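Local coordinates for protein putative nudix hydrolase family member (PDB 3F13) that probably acts as a magnesium-dependent hydrolase of the Nudix family, its exact substrate being unknown, at residues V29-S34 against T112-F117; S70-F75 against G138-A143. One frame throughout, in Å; residues are numbered along the deposited sequence.

How the contacts relate
Both contacts pack an element from outside the mixed sheet against it, in the alpha/beta/alpha sandwich of Nudix proteins, through apolar side chains with no hydrogen bond across. Contact 1 sets loop 112-117, just ahead of helix 118-132, against strand 28-33; contact 2 sets helix 136-157 against strand 70-78. Their centres are 22 Å apart, on opposite sides of the chain's centre, and their nearest atoms about 9 Å. Helix 118-132 links them, touching Leu116 of contact 1 through Leu124, and Leu74 and Leu141 of contact 2 through Leu130. Helix 52-64 carries the Nudix-box signature and would be expected to hold the magnesium site; Met71, on the strand of contact 2, packs on its Ser53 and Leu56.

Contact 1. Residues V29-S34 against T112-F117; sequences VLVTAS and TDMDLF
Val31, on a strand of the Nudix sheet, meets Met114 and Leu116 in the loop that leads into helix 118-132, a small apolar contact between strand and loop that buries 90 Å². Each methyl of the valine has its own partner. CG2 lies 4.0 Å from Met114 SD, the two side chains running past one another head to tail, while CG1 lies 4.3 Å from Leu116 CD2. With chi1 at -64°, Val31 turns CG1 away from its own carbonyl carbon, and the methyls diverge toward the two loop residues. The inner side of the contact is well covered, since Leu116 also packs on Leu124 of the following helix and both Val31 and Leu116 touch Tyr39. Toward solvent the loop is looser: Met114 is partly exposed, and Asp113 and Asp115 are exposed, although Asp115 OD1 forms a salt bridge with Arg38. Two local turns shape this outer part. An inverse gamma turn pivots on Asp115, its bond from Leu116 N to Met114 O weak, whereas in the ST turn before it Met114 N donates almost straight, at 170°, to Thr112 OG1, 3.1 Å away.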
loop_
_atom_site.group_PDB
_atom_site.type_symbol
_atom_site.label_atom_id
_atom_site.label_comp_id
_atom_site.label_asym_id
_atom_site.label_seq_id
_atom_site.Cartn_x
_atom_site.Cartn_y
_atom_site.Cartn_z
ATOM N N VAL B 29 -17.105 -6.905 3.237
ATOM C CA VAL B 29 -16.383 -6.072 2.260
ATOM C C VAL B 29 -17.206 -4.845 1.855
ATOM O O VAL B 29 -18.392 -4.948 1.486
ATOM C CB VAL B 29 -16.043 -6.894 0.999
ATOM C CG1 VAL B 29 -15.517 -5.967 -0.146
ATOM C CG2 VAL B 29 -15.038 -7.962 1.322
ATOM N N LEU B 30 -16.569 -3.684 1.902
ATOM C CA LEU B 30 -17.182 -2.425 1.530
ATOM C C LEU B 30 -17.558 -2.332 0.042
ATOM O O LEU B 30 -16.742 -2.637 -0.827
ATOM C CB LEU B 30 -16.199 -1.308 1.871
ATOM C CG LEU B 30 -16.723 0.119 1.728
ATOM C CD1 LEU B 30 -17.949 0.300 2.615
ATOM C CD2 LEU B 30 -15.615 1.106 2.064
ATOM N N VAL B 31 -18.810 -1.956 -0.233
ATOM C CA VAL B 31 -19.246 -1.629 -1.596
ATOM C C VAL B 31 -19.997 -0.315 -1.560
ATOM O O VAL B 31 -20.521 0.081 -0.502
ATOM C CB VAL B 31 -20.168 -2.702 -2.204
ATOM C CG1 VAL B 31 -19.416 -4.042 -2.379
ATOM C CG2 VAL B 31 -21.384 -2.905 -1.334
ATOM N N THR B 32 -20.029 0.355 -2.703
ATOM C CA THR B 32 -20.590 1.689 -2.800
ATOM C C THR B 32 -21.513 1.771 -4.008
ATOM O O THR B 32 -21.321 1.060 -4.998
ATOM C CB THR B 32 -19.489 2.737 -2.961
ATOM O OG1 THR B 32 -18.815 2.565 -4.216
ATOM C CG2 THR B 32 -18.460 2.609 -1.822
ATOM N N ALA B 33 -22.512 2.654 -3.921
ATOM C CA ALA B 33 -23.452 2.882 -5.016
ATOM C C ALA B 33 -23.623 4.381 -5.216
ATOM O O ALA B 33 -23.834 5.118 -4.251
ATOM C CB ALA B 33 -24.773 2.257 -4.696
ATOM N N SER B 34 -23.505 4.835 -6.461
ATOM C CA SER B 34 -23.806 6.235 -6.815
ATOM C C SER B 34 -25.245 6.383 -7.303
ATOM O O SER B 34 -25.790 7.505 -7.318
ATOM C CB SER B 34 -22.881 6.717 -7.909
ATOM O OG SER B 34 -23.064 5.930 -9.075
ATOM N N THR B 112 -23.831 -13.051 -2.362
ATOM C CA THR B 112 -24.784 -12.182 -1.690
ATOM C C THR B 112 -26.018 -11.885 -2.555
ATOM O O THR B 112 -25.954 -11.880 -3.795
ATOM C CB THR B 112 -24.166 -10.842 -1.348
ATOM O OG1 THR B 112 -25.193 -9.995 -0.809
ATOM C CG2 THR B 112 -23.605 -10.196 -2.608
ATOM N N ASP B 113 -27.129 -11.620 -1.862
ATOM C CA ASP B 113 -28.422 -11.254 -2.449
ATOM C C ASP B 113 -28.451 -9.856 -3.043
ATOM O O ASP B 113 -29.308 -9.507 -3.869
ATOM C CB ASP B 113 -29.474 -11.294 -1.340
ATOM C CG ASP B 113 -29.886 -12.687 -1.018
ATOM O OD1 ASP B 113 -29.744 -13.525 -1.949
ATOM O OD2 ASP B 113 -30.332 -12.952 0.129
ATOM N N MET B 114 -27.525 -9.049 -2.569
ATOM C CA MET B 114 -27.442 -7.653 -2.923
ATOM C C MET B 114 -27.225 -7.512 -4.415
ATOM O O MET B 114 -26.652 -8.394 -5.079
ATOM C CB MET B 114 -26.318 -7.030 -2.073
ATOM C CG MET B 114 -25.676 -5.759 -2.540
ATOM S SD MET B 114 -24.842 -4.985 -1.119
ATOM C CE MET B 114 -24.930 -6.226 0.153
ATOM N N ASP B 115 -27.702 -6.401 -4.955
ATOM C CA ASP B 115 -27.626 -6.165 -6.371
ATOM C C ASP B 115 -26.251 -5.610 -6.742
ATOM O O ASP B 115 -26.088 -4.410 -6.883
ATOM C CB ASP B 115 -28.714 -5.179 -6.777
ATOM C CG ASP B 115 -28.963 -5.165 -8.266
ATOM O OD1 ASP B 115 -28.204 -5.813 -9.008
ATOM O OD2 ASP B 115 -29.927 -4.499 -8.689
ATOM N N LEU B 116 -25.276 -6.504 -6.915
ATOM C CA LEU B 116 -23.918 -6.083 -7.307
ATOM C C LEU B 116 -23.698 -5.957 -8.790
ATOM O O LEU B 116 -24.200 -6.745 -9.577
ATOM C CB LEU B 116 -22.900 -7.078 -6.786
ATOM C CG LEU B 116 -22.828 -7.231 -5.281
ATOM C CD1 LEU B 116 -21.667 -8.185 -4.962
ATOM C CD2 LEU B 116 -22.620 -5.859 -4.627
ATOM N N PHE B 117 -22.920 -4.965 -9.188
ATOM C CA PHE B 117 -22.423 -4.970 -10.526
ATOM C C PHE B 117 -21.731 -6.319 -10.807
ATOM O O PHE B 117 -21.052 -6.877 -9.946
ATOM C CB PHE B 117 -21.468 -3.814 -10.751
ATOM C CG PHE B 117 -21.124 -3.628 -12.179
ATOM C CD1 PHE B 117 -21.974 -2.917 -13.022
ATOM C CD2 PHE B 117 -19.987 -4.224 -12.711
ATOM C CE1 PHE B 117 -21.675 -2.768 -14.368
ATOM C CE2 PHE B 117 -19.683 -4.091 -14.053
ATOM C CZ PHE B 117 -20.527 -3.353 -14.889
#

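Contact 2. Residues S70-F75 against G138-A143; sequences SMLYLF and GEALRA
Strand 70-75 and helix 138-143 run roughly antiparallel, their N-to-C directions 147° apart and their axes 9.7 Å from each other at the closest point. The backbones come nearest at Leu72 and Leu141, whose CA atoms are 7.2 Å apart. Leu72 makes the larger part of the strand side. Its CG stands anti to the backbone N (chi1 171°), and the side chain reaches across to lay one methyl on the helix backbone: CD2 is 3.6 Å from Leu141 N and 4.0 Å from Ala140 CB. Two residues along the strand, Leu74 meets the end of Leu141 instead, Leu74 CD2 to Leu141 CD1 at 4.1 Å, the two side chains nearly perpendicular. All four contacting residues are buried. Leu74 and Phe75 form a classic beta bulge opposite Val86, and Leu74 O accepts a hydrogen bond from the side-chain NZ of Lys137. The strand edge pairs with the second subunit through backbone bonds from Met71 and a bond from Tyr73 N to Ser70 OG of that chain, while Ala143 packs on its counterpart there. Leu72 and Leu74 meet helix 136-157, Leu74 also helix 118-132, whereas Met71, between them in sequence, packs on helix 52-64: helices on both faces of the sheet, as in the alpha/beta/alpha sandwich of Nudix proteins.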
loop_
_atom_site.group_PDB
_atom_site.type_symbol
_atom_site.label_atom_id
_atom_site.label_comp_id
_atom_site.label_asym_id
_atom_site.label_seq_id
_atom_site.Cartn_x
_atom_site.Cartn_y
_atom_site.Cartn_z
ATOM N N SER B 70 -1.964 1.071 3.911
ATOM C CA SER B 70 -1.443 -0.246 3.523
ATOM C C SER B 70 -2.366 -0.871 2.481
ATOM O O SER B 70 -3.617 -0.778 2.575
ATOM C CB SER B 70 -1.396 -1.139 4.762
ATOM O OG SER B 70 -0.623 -0.499 5.789
ATOM N N MET B 71 -1.753 -1.504 1.498
ATOM C CA MET B 71 -2.470 -2.144 0.410
ATOM C C MET B 71 -1.666 -3.347 -0.050
ATOM O O MET B 71 -0.425 -3.332 -0.054
ATOM C CB MET B 71 -2.609 -1.128 -0.763
ATOM C CG MET B 71 -1.309 -0.065 -1.034
ATOM S SD MET B 71 -1.661 0.825 -2.565
ATOM C CE MET B 71 -3.382 0.388 -2.804
ATOM N N LEU B 72 -2.354 -4.365 -0.524
ATOM C CA LEU B 72 -1.677 -5.508 -1.090
ATOM C C LEU B 72 -2.254 -5.800 -2.472
ATOM O O LEU B 72 -3.447 -6.106 -2.590
ATOM C CB LEU B 72 -1.853 -6.734 -0.177
ATOM C CG LEU B 72 -1.368 -8.035 -0.801
ATOM C CD1 LEU B 72 0.175 -7.947 -0.985
ATOM C CD2 LEU B 72 -1.755 -9.208 0.081
ATOM N N TYR B 73 -1.447 -5.678 -3.514
ATOM C CA TYR B 73 -1.897 -6.048 -4.867
ATOM C C TYR B 73 -2.266 -7.536 -4.924
ATOM O O TYR B 73 -1.454 -8.400 -4.581
ATOM C CB TYR B 73 -0.826 -5.698 -5.930
ATOM C CG TYR B 73 -1.061 -6.361 -7.274
ATOM C CD1 TYR B 73 -2.107 -5.950 -8.101
ATOM C CD2 TYR B 73 -0.311 -7.468 -7.667
ATOM C CE1 TYR B 73 -2.363 -6.594 -9.322
ATOM C CE2 TYR B 73 -0.538 -8.110 -8.896
ATOM C CZ TYR B 73 -1.584 -7.656 -9.709
ATOM O OH TYR B 73 -1.839 -8.251 -10.923
ATOM N N LEU B 74 -3.509 -7.847 -5.333
ATOM C CA LEU B 74 -3.961 -9.239 -5.403
ATOM C C LEU B 74 -3.890 -9.802 -6.828
ATOM O O LEU B 74 -3.280 -10.866 -7.059
ATOM C CB LEU B 74 -5.400 -9.347 -4.886
ATOM C CG LEU B 74 -5.634 -8.679 -3.536
ATOM C CD1 LEU B 74 -7.131 -8.652 -3.144
ATOM C CD2 LEU B 74 -4.757 -9.420 -2.491
ATOM N N PHE B 75 -4.505 -9.114 -7.793
ATOM C CA PHE B 75 -4.536 -9.646 -9.165
ATOM C C PHE B 75 -5.117 -8.626 -10.127
ATOM O O PHE B 75 -5.656 -7.573 -9.688
ATOM C CB PHE B 75 -5.388 -10.933 -9.241
ATOM C CG PHE B 75 -6.773 -10.815 -8.589
ATOM C CD1 PHE B 75 -7.847 -10.276 -9.293
ATOM C CD2 PHE B 75 -6.993 -11.267 -7.295
ATOM C CE1 PHE B 75 -9.143 -10.166 -8.696
ATOM C CE2 PHE B 75 -8.268 -11.171 -6.688
ATOM C CZ PHE B 75 -9.339 -10.583 -7.403
ATOM N N GLY B 138 -1.514 -15.608 -0.631
ATOM C CA GLY B 138 -2.591 -15.962 0.294
ATOM C C GLY B 138 -2.162 -15.707 1.722
ATOM O O GLY B 138 -2.955 -15.172 2.504
ATOM N N GLU B 139 -0.905 -16.052 2.063
ATOM C CA GLU B 139 -0.400 -15.855 3.427
ATOM C C GLU B 139 -0.308 -14.377 3.796
ATOM O O GLU B 139 -0.679 -13.986 4.904
ATOM C CB GLU B 139 0.973 -16.512 3.631
ATOM C CG GLU B 139 0.922 -18.033 3.701
ATOM C CD GLU B 139 2.264 -18.615 4.112
ATOM O OE1 GLU B 139 2.545 -18.616 5.339
ATOM O OE2 GLU B 139 3.048 -19.031 3.214
ATOM N N ALA B 140 0.235 -13.580 2.873
ATOM C CA ALA B 140 0.257 -12.117 3.012
ATOM C C ALA B 140 -1.143 -11.527 3.163
ATOM O O ALA B 140 -1.371 -10.698 4.029
ATOM C CB ALA B 140 0.949 -11.506 1.831
ATOM N N LEU B 141 -2.079 -11.975 2.338
ATOM C CA LEU B 141 -3.455 -11.522 2.422
ATOM C C LEU B 141 -4.004 -11.824 3.824
ATOM O O LEU B 141 -4.537 -10.930 4.505
ATOM C CB LEU B 141 -4.269 -12.218 1.326
ATOM C CG LEU B 141 -5.686 -11.792 0.996
ATOM C CD1 LEU B 141 -6.120 -12.608 -0.253
ATOM C CD2 LEU B 141 -6.600 -12.082 2.185
ATOM N N ARG B 142 -3.844 -13.065 4.277
ATOM C CA ARG B 142 -4.390 -13.445 5.584
ATOM C C ARG B 142 -3.717 -12.682 6.725
ATOM O O ARG B 142 -4.368 -12.329 7.715
ATOM C CB ARG B 142 -4.319 -14.951 5.817
ATOM C CG ARG B 142 -5.356 -15.790 4.971
ATOM C CD ARG B 142 -5.336 -17.254 5.407
ATOM N NE ARG B 142 -4.094 -17.898 5.012
ATOM C CZ ARG B 142 -3.819 -18.283 3.771
ATOM N NH1 ARG B 142 -4.706 -18.100 2.789
ATOM N NH2 ARG B 142 -2.650 -18.825 3.510
ATOM N N ALA B 143 -2.427 -12.397 6.589
ATOM C CA ALA B 143 -1.754 -11.639 7.633
ATOM C C ALA B 143 -2.265 -10.204 7.675
ATOM O O ALA B 143 -2.403 -9.607 8.750
ATOM C CB ALA B 143 -0.234 -11.703 7.478
#